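Local coordinates for cell wall binding protein cwp8 (Peptoclostridium difficile, PDB 5J6Q) that probably attaches to the clostridial cell wall through three CWB2 modules and carries further domains at the bacterial surface, at residues I43-N47 / V48-N52; T54-Q57 / N58-S62; I140-N143 / V144-H148; S349-E352 / A353-R357; Q529-D532 / A533-A536. All blocks are in the same frame, centred on the assembly; numbering follows the deposited sequence.

Contact 1 (I43-N47 / V48-N52); sequences IKVDN and VNLTN
A tight beta hairpin, strand 41-45 returning as strand 48-49 through a type I' turn from V45 to V48, forms the edge of a mixed sheet, with 48-49 as its outermost strand. V45 and V48 are the hydrogen-bonded pair that closes the hairpin. V45 N gives the straighter bond, 2.9 Å to V48 O at 168°, while V48 N returns one of 3.0 Å to V45 O. D46 and N47 both take the left-handed backbone angles that a type I' turn requires, and the carboxylate of D46 is held by the backbone N of K70 on the neighbouring strand. One step back, K44 and N49 form a non-hydrogen-bonded pair with diverging side chains, and K44 CA offers a CH...O contact to V48 O. Past the short strand, L50 N still reaches I43 O at 3.0 Å, and the L50 side chain points inward, among residues of helices 13-24 and 53-61. CG of L50 stands anti to its own N (chi1 -167°), which directs the two methyls at the first strand: CD2 lies 4.0 Å from I43 CG2, and CD1 touches V45 CG2 at 3.6 Å.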
loop_
_atom_site.group_PDB
_atom_site.type_symbol
_atom_site.label_atom_id
_atom_site.label_comp_id
_atom_site.label_asym_id
_atom_site.label_seq_id
_atom_site.Cartn_x
_atom_site.Cartn_y
_atom_site.Cartn_z
ATOM N N ILE A 43 38.266 -5.492 -3.837
ATOM C CA ILE A 43 36.922 -5.948 -4.024
ATOM C C ILE A 43 36.659 -7.347 -3.422
ATOM O O ILE A 43 37.414 -8.266 -3.656
ATOM C CB ILE A 43 36.634 -6.014 -5.465
ATOM C CG1 ILE A 43 36.990 -4.630 -6.133
ATOM C CG2 ILE A 43 35.220 -6.436 -5.674
ATOM C CD1 ILE A 43 36.335 -4.479 -7.531
ATOM N N LYS A 44 35.560 -7.470 -2.687
ATOM C CA LYS A 44 35.263 -8.722 -2.034
ATOM C C LYS A 44 33.849 -9.080 -2.154
ATOM O O LYS A 44 32.989 -8.257 -2.410
ATOM C CB LYS A 44 35.604 -8.584 -0.534
ATOM C CG LYS A 44 37.049 -8.433 -0.298
ATOM C CD LYS A 44 37.273 -7.552 0.886
ATOM C CE LYS A 44 38.247 -8.135 1.832
ATOM N NZ LYS A 44 39.448 -7.319 1.819
ATOM N N VAL A 45 33.602 -10.385 -1.948
ATOM C CA VAL A 45 32.295 -10.986 -1.969
ATOM C C VAL A 45 32.145 -11.682 -0.551
ATOM O O VAL A 45 32.794 -12.684 -0.386
ATOM C CB VAL A 45 32.276 -12.017 -3.111
ATOM C CG1 VAL A 45 30.964 -12.813 -3.036
ATOM C CG2 VAL A 45 32.389 -11.267 -4.484
ATOM N N ASP A 46 31.300 -11.160 0.410
ATOM C CA ASP A 46 31.166 -11.702 1.808
ATOM C C ASP A 46 32.536 -11.781 2.335
ATOM O O ASP A 46 32.990 -12.855 2.667
ATOM C CB ASP A 46 30.510 -13.096 1.786
ATOM C CG ASP A 46 29.016 -13.017 1.519
ATOM O OD1 ASP A 46 28.445 -11.918 1.680
ATOM O OD2 ASP A 46 28.409 -14.069 1.135
ATOM N N ASN A 47 33.238 -10.667 2.264
ATOM C CA ASN A 47 34.626 -10.493 2.678
ATOM C C ASN A 47 35.633 -11.494 2.119
ATOM O O ASN A 47 36.685 -11.738 2.732
ATOM C CB ASN A 47 34.738 -10.424 4.231
ATOM C CG ASN A 47 33.756 -9.422 4.786
ATOM O OD1 ASN A 47 32.705 -9.801 5.353
ATOM N ND2 ASN A 47 33.987 -8.136 4.626
ATOM N N VAL A 48 35.352 -12.104 0.971
ATOM C CA VAL A 48 36.407 -12.948 0.482
ATOM C C VAL A 48 36.926 -12.245 -0.807
ATOM O O VAL A 48 36.104 -11.906 -1.673
ATOM C CB VAL A 48 35.934 -14.381 0.162
ATOM C CG1 VAL A 48 37.094 -15.170 -0.471
ATOM C CG2 VAL A 48 35.486 -15.099 1.483
ATOM N N ASN A 49 38.227 -12.017 -0.889
ATOM C CA ASN A 49 38.853 -11.426 -2.089
ATOM C C ASN A 49 38.278 -11.992 -3.425
ATOM O O ASN A 49 38.192 -13.183 -3.586
ATOM C CB ASN A 49 40.323 -11.642 -2.060
ATOM C CG ASN A 49 40.956 -10.990 -3.311
ATOM O OD1 ASN A 49 41.069 -9.745 -3.386
ATOM N ND2 ASN A 49 41.390 -11.785 -4.324
ATOM N N LEU A 50 37.852 -11.153 -4.313
ATOM C CA LEU A 50 37.277 -11.615 -5.587
ATOM C C LEU A 50 38.391 -12.062 -6.584
ATOM O O LEU A 50 39.186 -11.248 -7.001
ATOM C CB LEU A 50 36.433 -10.511 -6.219
ATOM C CG LEU A 50 35.528 -10.998 -7.382
ATOM C CD1 LEU A 50 34.711 -12.281 -7.057
ATOM C CD2 LEU A 50 34.515 -9.855 -7.581
ATOM N N THR A 51 38.428 -13.336 -6.945
ATOM C CA THR A 51 39.455 -13.830 -7.861
ATOM C C THR A 51 39.183 -13.116 -9.277
ATOM O O THR A 51 40.137 -12.602 -9.811
ATOM C CB THR A 51 39.379 -15.330 -8.064
ATOM O OG1 THR A 51 39.452 -15.980 -6.784
ATOM C CG2 THR A 51 40.569 -15.804 -9.023
ATOM N N ASN A 52 37.929 -13.039 -9.801
ATOM C CA ASN A 52 37.742 -12.291 -11.146
ATOM C C ASN A 52 36.254 -12.101 -11.323
ATOM O O ASN A 52 35.534 -12.599 -10.448
ATOM C CB ASN A 52 38.428 -13.126 -12.304
ATOM C CG ASN A 52 37.922 -14.584 -12.418
ATOM O OD1 ASN A 52 36.748 -14.853 -12.287
ATOM N ND2 ASN A 52 38.723 -15.595 -12.691
#

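Contact 2 (T54-Q57 / N58-S62); sequences TQLQ and NKINS
Q55 and K59, one turn apart on helix 53-61, run side by side and point the same way, Q55 CG lying 3.7 Å from K59 CE. Extended beyond CG, the two chains lay methylene along methylene, and the polar ends finish near each other without a direct bond. A water joins them: it lies 2.9 Å from Q55 OE1, where it can donate, and accepts from K59 NZ at 2.8 Å. On the buried face, L56 and I60 carry the apolar half of the contact, with I60 CD1 3.9 Å from L56 CG and equally close to L56 CD1. Q57 and N61 form a looser pair alongside one another, their amide planes 27° apart.

Beneath these side chains lies the regular alpha-helical backbone. I60 N meets L56 O at 2.8 Å and 172°, and N58, K59 and N61 make the equivalent i to i+4 bonds. Towards S62, K59 O accepts both S62 N and S62 OG, the hydroxyl at 3.0 Å, the two donors approaching from the same face of the carbonyl.

Further out, Q55 OE1 also takes the backbone N of T51, a bond that helps set the position of the Q55 amide, while N52 OD1 caps the helix at Q55 N. L56 and I60 face helix 13-24. The helix is thus amphipathic, and the ammonium of K59, linked through water to a neutral amide, would be expected to keep its positive charge.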
loop_
_atom_site.group_PDB
_atom_site.type_symbol
_atom_site.label_atom_id
_atom_site.label_comp_id
_atom_site.label_asym_id
_atom_site.label_seq_id
_atom_site.Cartn_x
_atom_site.Cartn_y
_atom_site.Cartn_z
ATOM N N THR A 54 34.143 -13.494 -13.220
ATOM C CA THR A 54 33.340 -14.694 -13.355
ATOM C C THR A 54 33.057 -15.358 -11.910
ATOM O O THR A 54 32.026 -15.983 -11.740
ATOM C CB THR A 54 34.108 -15.746 -14.280
ATOM O OG1 THR A 54 34.300 -15.115 -15.565
ATOM C CG2 THR A 54 33.337 -17.096 -14.513
ATOM N N GLN A 55 33.962 -15.277 -10.941
ATOM C CA GLN A 55 33.615 -15.922 -9.643
ATOM C C GLN A 55 32.444 -15.056 -9.054
ATOM O O GLN A 55 31.628 -15.582 -8.355
ATOM C CB GLN A 55 34.847 -15.862 -8.724
ATOM C CG GLN A 55 34.541 -16.401 -7.242
ATOM C CD GLN A 55 35.792 -16.236 -6.451
ATOM O OE1 GLN A 55 36.279 -15.084 -6.119
ATOM N NE2 GLN A 55 36.501 -17.279 -6.369
ATOM N N LEU A 56 32.324 -13.719 -9.433
ATOM C CA LEU A 56 31.263 -12.884 -8.842
ATOM C C LEU A 56 29.966 -13.464 -9.352
ATOM O O LEU A 56 29.045 -13.900 -8.597
ATOM C CB LEU A 56 31.425 -11.354 -9.214
ATOM C CG LEU A 56 30.196 -10.451 -8.770
ATOM C CD1 LEU A 56 29.861 -10.674 -7.268
ATOM C CD2 LEU A 56 30.478 -8.982 -8.876
ATOM N N GLN A 57 29.920 -13.500 -10.726
ATOM C CA GLN A 57 28.827 -14.113 -11.468
ATOM C C GLN A 57 28.409 -15.492 -10.902
ATOM O O GLN A 57 27.198 -15.738 -10.715
ATOM C CB GLN A 57 29.258 -14.368 -12.922
ATOM C CG GLN A 57 28.124 -14.873 -13.788
ATOM C CD GLN A 57 27.809 -13.825 -14.843
ATOM O OE1 GLN A 57 26.787 -13.139 -14.770
ATOM N NE2 GLN A 57 28.690 -13.677 -15.862
ATOM N N ASN A 58 29.384 -16.416 -10.682
ATOM C CA ASN A 58 28.994 -17.729 -10.181
ATOM C C ASN A 58 28.398 -17.620 -8.754
ATOM O O ASN A 58 27.579 -18.473 -8.406
ATOM C CB ASN A 58 30.201 -18.726 -10.094
ATOM C CG ASN A 58 30.787 -19.136 -11.471
ATOM O OD1 ASN A 58 31.981 -19.480 -11.554
ATOM N ND2 ASN A 58 30.028 -19.183 -12.528
ATOM N N LYS A 59 28.890 -16.705 -7.907
ATOM C CA LYS A 59 28.380 -16.627 -6.538
ATOM C C LYS A 59 26.987 -16.087 -6.591
ATOM O O LYS A 59 26.096 -16.628 -5.927
ATOM C CB LYS A 59 29.339 -15.774 -5.645
ATOM C CG LYS A 59 30.637 -16.636 -5.279
ATOM C CD LYS A 59 31.558 -15.937 -4.215
ATOM C CE LYS A 59 32.800 -16.811 -3.993
ATOM N NZ LYS A 59 33.729 -16.145 -3.053
ATOM N N ILE A 60 26.770 -15.054 -7.410
ATOM C CA ILE A 60 25.441 -14.507 -7.576
ATOM C C ILE A 60 24.465 -15.579 -8.084
ATOM O O ILE A 60 23.313 -15.626 -7.605
ATOM C CB ILE A 60 25.490 -13.299 -8.564
ATOM C CG1 ILE A 60 26.078 -12.028 -7.888
ATOM C CG2 ILE A 60 24.066 -13.014 -9.069
ATOM C CD1 ILE A 60 26.361 -10.904 -8.965
ATOM N N ASN A 61 24.905 -16.453 -9.036
ATOM C CA ASN A 61 24.021 -17.491 -9.601
ATOM C C ASN A 61 23.772 -18.617 -8.664
ATOM O O ASN A 61 22.743 -19.271 -8.777
ATOM C CB ASN A 61 24.592 -18.056 -10.857
ATOM C CG ASN A 61 24.481 -17.045 -11.990
ATOM O OD1 ASN A 61 25.024 -17.290 -13.074
ATOM N ND2 ASN A 61 23.819 -15.905 -11.802
ATOM N N SER A 62 24.642 -18.837 -7.699
ATOM C CA SER A 62 24.406 -19.993 -6.820
ATOM C C SER A 62 23.467 -19.582 -5.638
ATOM O O SER A 62 23.142 -20.383 -4.752
ATOM C CB SER A 62 25.743 -20.454 -6.285
ATOM O OG SER A 62 26.138 -19.519 -5.290
HETATM O O HOH W 1 35.078 -13.864 -3.823
#

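Contact 3 (I140-N143 / V144-H148); sequences ITLN and VGDQH
N143 and D146 meet in a local, side-chain-to-backbone contact at the surface, where the edge strand 140-143 of a three-stranded antiparallel sheet gives way to a loop. The carboxylate of D146 folds back over the turn, and its OD2 accepts N143 N at 3.0 Å in an almost perfectly straight bond (178°). The N-H comes from above the carboxylate plane, 73° out of it. With CG of D146 beside its own backbone N, the acid group leans toward the strand end. In return, D146 N donates to N143 O over 3.1 Å, and the two residues grip each other in both directions. This second bond closes a type II beta turn from N143 to D146, in domain 2 of Cwp8; the carboxylate bond braces it. G145 occupies the third position of the turn with a positive phi, where a side chain would press on the carbonyl oxygen before it; glycine is the residue suited to this site. The amide of N143 is turned 71° from the carboxylate, and its OD1 stays 4.1 Å from D146 OD2. On the strand side, L142 CD2 comes within 4.1 Å of D146 OD2, while the leucine itself packs on Y93. The backbones of G145 and D146 also bond to that of Y93.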
loop_
_atom_site.group_PDB
_atom_site.type_symbol
_atom_site.label_atom_id
_atom_site.label_comp_id
_atom_site.label_asym_id
_atom_site.label_seq_id
_atom_site.Cartn_x
_atom_site.Cartn_y
_atom_site.Cartn_z
ATOM N N ILE A 140 70.196 23.858 4.491
ATOM C CA ILE A 140 69.199 24.021 3.454
ATOM C C ILE A 140 68.122 24.979 3.946
ATOM O O ILE A 140 67.871 25.083 5.146
ATOM C CB ILE A 140 68.564 22.656 3.068
ATOM C CG1 ILE A 140 67.805 22.058 4.267
ATOM C CG2 ILE A 140 69.641 21.690 2.588
ATOM C CD1 ILE A 140 66.958 20.849 3.887
ATOM N N THR A 141 67.511 25.704 3.028
ATOM C CA THR A 141 66.412 26.566 3.382
ATOM C C THR A 141 65.136 26.042 2.700
ATOM O O THR A 141 65.014 26.058 1.475
ATOM C CB THR A 141 66.723 28.023 3.005
ATOM O OG1 THR A 141 65.565 28.804 3.292
ATOM C CG2 THR A 141 67.103 28.182 1.538
ATOM N N LEU A 142 64.211 25.548 3.502
ATOM C CA LEU A 142 62.937 25.092 3.001
ATOM C C LEU A 142 61.918 26.233 2.995
ATOM O O LEU A 142 61.887 27.043 3.923
ATOM C CB LEU A 142 62.446 23.934 3.895
ATOM C CG LEU A 142 63.383 22.730 3.884
ATOM C CD1 LEU A 142 62.786 21.575 4.660
ATOM C CD2 LEU A 142 63.633 22.343 2.437
ATOM N N ASN A 143 61.115 26.330 1.942
ATOM C CA ASN A 143 60.068 27.342 1.884
ATOM C C ASN A 143 58.692 26.690 2.029
ATOM O O ASN A 143 58.543 25.511 1.716
ATOM C CB ASN A 143 60.105 28.084 0.544
ATOM C CG ASN A 143 61.356 28.895 0.333
ATOM O OD1 ASN A 143 62.345 28.358 -0.155
ATOM N ND2 ASN A 143 61.386 30.205 0.638
ATOM N N VAL A 144 57.694 27.447 2.514
ATOM C CA VAL A 144 56.339 26.952 2.596
ATOM C C VAL A 144 55.950 26.639 1.155
ATOM O O VAL A 144 56.220 27.461 0.278
ATOM C CB VAL A 144 55.397 28.025 3.204
ATOM C CG1 VAL A 144 53.956 27.538 3.158
ATOM C CG2 VAL A 144 55.798 28.347 4.639
ATOM N N GLY A 145 55.356 25.471 0.884
ATOM C CA GLY A 145 54.986 25.164 -0.490
ATOM C C GLY A 145 55.940 24.189 -1.153
ATOM O O GLY A 145 55.718 23.775 -2.287
ATOM N N ASP A 146 57.014 23.842 -0.450
ATOM C CA ASP A 146 58.020 22.875 -0.882
ATOM C C ASP A 146 57.568 21.461 -0.472
ATOM O O ASP A 146 56.928 21.312 0.563
ATOM C CB ASP A 146 59.368 23.150 -0.188
ATOM C CG ASP A 146 60.242 24.215 -0.832
ATOM O OD1 ASP A 146 59.771 24.888 -1.788
ATOM O OD2 ASP A 146 61.385 24.375 -0.382
ATOM N N GLN A 147 57.923 20.431 -1.268
ATOM C CA GLN A 147 57.556 19.059 -0.977
ATOM C C GLN A 147 58.197 18.576 0.295
ATOM O O GLN A 147 59.309 18.988 0.624
ATOM C CB GLN A 147 57.960 18.129 -2.147
ATOM C CG GLN A 147 57.753 16.651 -1.805
ATOM C CD GLN A 147 57.681 15.761 -3.027
ATOM O OE1 GLN A 147 57.717 16.218 -4.178
ATOM N NE2 GLN A 147 57.528 14.461 -2.797
ATOM N N HIS A 148 57.484 17.711 1.017
ATOM C CA HIS A 148 57.951 17.099 2.247
ATOM C C HIS A 148 59.225 16.311 1.944
ATOM O O HIS A 148 59.362 15.760 0.859
ATOM C CB HIS A 148 56.879 16.150 2.822
ATOM C CG HIS A 148 55.715 16.849 3.440
ATOM N ND1 HIS A 148 54.770 16.178 4.190
ATOM C CD2 HIS A 148 55.335 18.151 3.418
ATOM C CE1 HIS A 148 53.861 17.055 4.593
ATOM N NE2 HIS A 148 54.173 18.251 4.143
#

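Contact 4 (S349-E352 / A353-R357); sequences SEIE and AEILR
Residues 349-357 form the first turns of an alpha helix, with i to i+4 bonds from A353 N to S349 O (2.8 Å), from I355 N to I351 O (2.8 Å) and from L356 N to E352 O; the bond from E354 N to E350 O is weak. On the buried face I351 and I355 stand one turn apart. I355 CG1 sits beside its backbone N (chi1 -60°), which brings this carbon over I351 O, whereas the side chains themselves barely meet, I351 CG2 to I355 CG1 being 4.5 Å. Both isoleucines press on L340 of strand 339-342. R357 NE donates to E354 OE2 at 2.9 Å and 175°, with the oxygen in the guanidinium plane, met on its syn side but from out of the carboxylate plane. R357 NH2 approaches E354 OE1 as well, although the position of that oxygen is less sure. Outside the helix, D308 takes R357 NH1 in a salt bridge and F306 O takes NH2, so the arginine spans from helix 349-359 to the residues just after helix 294-305. E352 carries its own salt bridge to K384. A helix packed by its apolar face on strand 339-342 of a parallel sheet is part of the alpha/beta layering of a CWB2 module.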
loop_
_atom_site.group_PDB
_atom_site.type_symbol
_atom_site.label_atom_id
_atom_site.label_comp_id
_atom_site.label_asym_id
_atom_site.label_seq_id
_atom_site.Cartn_x
_atom_site.Cartn_y
_atom_site.Cartn_z
ATOM N N SER A 349 -17.588 -13.398 -17.431
ATOM C CA SER A 349 -16.904 -14.545 -16.882
ATOM C C SER A 349 -16.606 -14.407 -15.405
ATOM O O SER A 349 -16.550 -15.420 -14.711
ATOM C CB SER A 349 -15.599 -14.827 -17.634
ATOM O OG SER A 349 -14.626 -13.809 -17.501
ATOM N N GLU A 350 -16.426 -13.185 -14.930
ATOM C CA GLU A 350 -16.129 -12.911 -13.528
ATOM C C GLU A 350 -17.227 -13.345 -12.645
ATOM O O GLU A 350 -16.975 -13.852 -11.583
ATOM C CB GLU A 350 -15.872 -11.398 -13.310
ATOM C CG GLU A 350 -14.525 -10.988 -13.864
ATOM C CD GLU A 350 -14.637 -10.396 -15.285
ATOM O OE1 GLU A 350 -13.659 -9.779 -15.687
ATOM O OE2 GLU A 350 -15.702 -10.555 -15.973
ATOM N N ILE A 351 -18.452 -13.136 -13.070
ATOM C CA ILE A 351 -19.663 -13.491 -12.323
ATOM C C ILE A 351 -19.891 -15.075 -12.423
ATOM O O ILE A 351 -20.233 -15.726 -11.447
ATOM C CB ILE A 351 -20.839 -12.706 -12.940
ATOM C CG1 ILE A 351 -20.749 -11.139 -12.581
ATOM C CG2 ILE A 351 -22.168 -13.308 -12.490
ATOM C CD1 ILE A 351 -20.691 -10.752 -11.088
ATOM N N GLU A 352 -19.690 -15.652 -13.605
ATOM C CA GLU A 352 -19.852 -17.090 -13.780
ATOM C C GLU A 352 -18.873 -17.764 -12.865
ATOM O O GLU A 352 -19.245 -18.673 -12.100
ATOM C CB GLU A 352 -19.587 -17.453 -15.275
ATOM C CG GLU A 352 -19.442 -18.947 -15.525
ATOM C CD GLU A 352 -19.344 -19.255 -17.006
ATOM O OE1 GLU A 352 -18.356 -18.839 -17.615
ATOM O OE2 GLU A 352 -20.261 -19.875 -17.550
ATOM N N ALA A 353 -17.612 -17.290 -12.896
ATOM C CA ALA A 353 -16.543 -17.804 -12.037
ATOM C C ALA A 353 -16.900 -17.669 -10.572
ATOM O O ALA A 353 -16.550 -18.571 -9.818
ATOM C CB ALA A 353 -15.222 -17.081 -12.343
ATOM N N GLU A 354 -17.646 -16.546 -10.116
ATOM C CA GLU A 354 -17.973 -16.399 -8.658
ATOM C C GLU A 354 -19.128 -17.323 -8.376
ATOM O O GLU A 354 -19.223 -17.862 -7.267
ATOM C CB GLU A 354 -18.321 -14.918 -8.216
ATOM C CG GLU A 354 -18.751 -14.769 -6.767
ATOM C CD GLU A 354 -17.585 -14.908 -5.759
ATOM O OE1 GLU A 354 -17.828 -14.666 -4.599
ATOM O OE2 GLU A 354 -16.450 -15.297 -6.124
ATOM N N ILE A 355 -20.042 -17.501 -9.338
ATOM C CA ILE A 355 -21.112 -18.523 -9.121
ATOM C C ILE A 355 -20.491 -19.930 -8.713
ATOM O O ILE A 355 -20.909 -20.555 -7.740
ATOM C CB ILE A 355 -21.908 -18.778 -10.399
ATOM C CG1 ILE A 355 -22.572 -17.467 -10.852
ATOM C CG2 ILE A 355 -23.061 -19.942 -10.135
ATOM C CD1 ILE A 355 -23.640 -17.116 -9.906
ATOM N N LEU A 356 -19.489 -20.372 -9.453
ATOM C CA LEU A 356 -18.869 -21.677 -9.172
ATOM C C LEU A 356 -18.245 -21.727 -7.832
ATOM O O LEU A 356 -18.412 -22.672 -7.077
ATOM C CB LEU A 356 -17.814 -21.968 -10.238
ATOM C CG LEU A 356 -18.390 -22.114 -11.651
ATOM C CD1 LEU A 356 -17.234 -22.494 -12.612
ATOM C CD2 LEU A 356 -19.491 -23.171 -11.723
ATOM N N ARG A 357 -17.539 -20.678 -7.490
ATOM C CA ARG A 357 -16.806 -20.592 -6.242
ATOM C C ARG A 357 -17.692 -20.662 -5.064
ATOM O O ARG A 357 -17.372 -21.424 -4.124
ATOM C CB ARG A 357 -15.984 -19.276 -6.146
ATOM C CG ARG A 357 -14.943 -19.352 -5.008
ATOM C CD ARG A 357 -14.354 -17.985 -4.576
ATOM N NE ARG A 357 -15.378 -17.044 -4.105
ATOM C CZ ARG A 357 -15.827 -16.985 -2.863
ATOM N NH1 ARG A 357 -15.344 -17.790 -1.930
ATOM N NH2 ARG A 357 -16.792 -16.103 -2.542
#

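Contact 5 (Q529-D532 / A533-A536); sequences QLVD and ALTA. With SO4 (sulfate ion), chain D.
V531 and L534 provide the apolar side of this contact, their side chains crossing with V531 CG2 4.2 Å from L534 CD2. CG of L534 lies between its backbone N and carbonyl carbon (chi1 86°), a crowded position that presses it against the preceding turn, 3.2 Å from V531 O. L530, V531 and L534 all touch I322 of helix 322-327, while A533 meets M431.

Backbone bonds come next. L534 N to L530 O, T535 N to V531 O (2.9 Å) and A536 N to D532 O make successive i to i+4 links through the first turn of helix 531-542. This helix is the crossover of a beta-alpha-beta unit between the parallel strands 516-519 and 547-549, within a CWB2 module, and D532 and A536 both touch I575 of the neighbouring strand 572-575.

Two waters bridge polar atoms across the contact. One donates to Q529 O at 2.6 Å and accepts from A533 N at 2.9 Å, so it stands in for a direct bond between these two residues. A second donates to D532 OD1 and accepts from T535 OG1, each at 2.9 Å, joining two buried polar side chains one turn of helix apart.

Hydrogen bonds to charged groups gather at Q529, whose side-chain OE1 is bonded to K520 NZ. Its NE2 donates to sulfate O1 at 3.2 Å, and R294 NE holds the same ion, which was probably taken up from the crystallisation liquor.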
loop_
_atom_site.group_PDB
_atom_site.type_symbol
_atom_site.label_atom_id
_atom_site.label_comp_id
_atom_site.label_asym_id
_atom_site.label_seq_id
_atom_site.Cartn_x
_atom_site.Cartn_y
_atom_site.Cartn_z
ATOM N N GLN A 529 -25.622 4.033 -10.407
ATOM C CA GLN A 529 -24.456 3.868 -9.518
ATOM C C GLN A 529 -24.866 3.362 -8.087
ATOM O O GLN A 529 -24.010 3.122 -7.241
ATOM C CB GLN A 529 -23.675 5.201 -9.421
ATOM C CG GLN A 529 -22.960 5.512 -10.748
ATOM C CD GLN A 529 -21.980 4.451 -11.134
ATOM O OE1 GLN A 529 -21.083 4.104 -10.411
ATOM N NE2 GLN A 529 -22.110 3.987 -12.364
ATOM N N LEU A 530 -26.151 3.227 -7.850
ATOM C CA LEU A 530 -26.644 2.694 -6.586
ATOM C C LEU A 530 -26.438 1.193 -6.554
ATOM O O LEU A 530 -26.692 0.540 -5.508
ATOM C CB LEU A 530 -28.128 3.037 -6.408
ATOM C CG LEU A 530 -28.312 4.562 -6.014
ATOM C CD1 LEU A 530 -29.856 4.729 -6.071
ATOM C CD2 LEU A 530 -27.850 4.891 -4.542
ATOM N N VAL A 531 -25.927 0.621 -7.663
ATOM C CA VAL A 531 -25.782 -0.851 -7.667
ATOM C C VAL A 531 -24.814 -1.341 -6.595
ATOM O O VAL A 531 -25.008 -2.416 -6.044
ATOM C CB VAL A 531 -25.316 -1.314 -9.068
ATOM C CG1 VAL A 531 -23.964 -0.646 -9.394
ATOM C CG2 VAL A 531 -25.190 -2.857 -9.099
ATOM N N ASP A 532 -23.765 -0.553 -6.276
ATOM C CA ASP A 532 -22.821 -1.011 -5.249
ATOM C C ASP A 532 -23.552 -1.170 -3.861
ATOM O O ASP A 532 -23.349 -2.137 -3.126
ATOM C CB ASP A 532 -21.636 -0.019 -5.151
ATOM C CG ASP A 532 -20.673 -0.122 -6.351
ATOM O OD1 ASP A 532 -20.779 -1.110 -7.141
ATOM O OD2 ASP A 532 -19.835 0.738 -6.486
ATOM N N ALA A 533 -24.340 -0.186 -3.538
ATOM C CA ALA A 533 -25.106 -0.113 -2.372
ATOM C C ALA A 533 -25.988 -1.399 -2.317
ATOM O O ALA A 533 -25.988 -2.085 -1.301
ATOM C CB ALA A 533 -25.969 1.136 -2.391
ATOM N N LEU A 534 -26.715 -1.712 -3.399
ATOM C CA LEU A 534 -27.584 -2.860 -3.413
ATOM C C LEU A 534 -26.768 -4.195 -3.330
ATOM O O LEU A 534 -27.205 -5.060 -2.608
ATOM C CB LEU A 534 -28.591 -2.752 -4.600
ATOM C CG LEU A 534 -28.113 -3.269 -5.881
ATOM C CD1 LEU A 534 -28.402 -4.812 -5.960
ATOM C CD2 LEU A 534 -28.775 -2.485 -6.993
ATOM N N THR A 535 -25.576 -4.363 -3.954
ATOM C CA THR A 535 -24.897 -5.670 -3.719
ATOM C C THR A 535 -24.383 -5.779 -2.275
ATOM O O THR A 535 -24.349 -6.890 -1.744
ATOM C CB THR A 535 -23.714 -5.906 -4.663
ATOM O OG1 THR A 535 -22.785 -4.852 -4.603
ATOM C CG2 THR A 535 -24.162 -6.084 -6.115
ATOM N N ALA A 536 -24.037 -4.619 -1.606
ATOM C CA ALA A 536 -23.596 -4.720 -0.228
ATOM C C ALA A 536 -24.701 -4.725 0.867
ATOM O O ALA A 536 -24.377 -5.034 2.050
ATOM C CB ALA A 536 -22.601 -3.598 0.098
HETATM S S SO4 D . -19.440 0.666 -13.562
HETATM O O1 SO4 D . -20.478 1.692 -13.878
HETATM O O2 SO4 D . -18.309 0.854 -14.298
HETATM O O3 SO4 D . -19.889 -0.629 -13.839
HETATM O O4 SO4 D . -19.091 0.755 -12.079
HETATM O O HOH W 2 -23.952 2.451 -4.751
HETATM O O HOH W 3 -21.711 -3.857 -7.154
#

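From the N terminus the five contacts follow one another in series, so none nests in or crosses another, and each closes only a local turn. Contact 1 shuts a hairpin at a sheet edge, and contact 2 lies on the helix that comes next; the two touch, V45 CG1 meeting K59 CD at 3.4 Å and L50 resting on Q55, which ties hairpin to helix. Contact 3 ends an edge strand far out on the elongated chain, its centre about 43 Å from that of contact 1. Contacts 4 and 5 belong to helices in different CWB2 modules, yet their centres are about 19 Å apart, and both helices pack against helix 294-305.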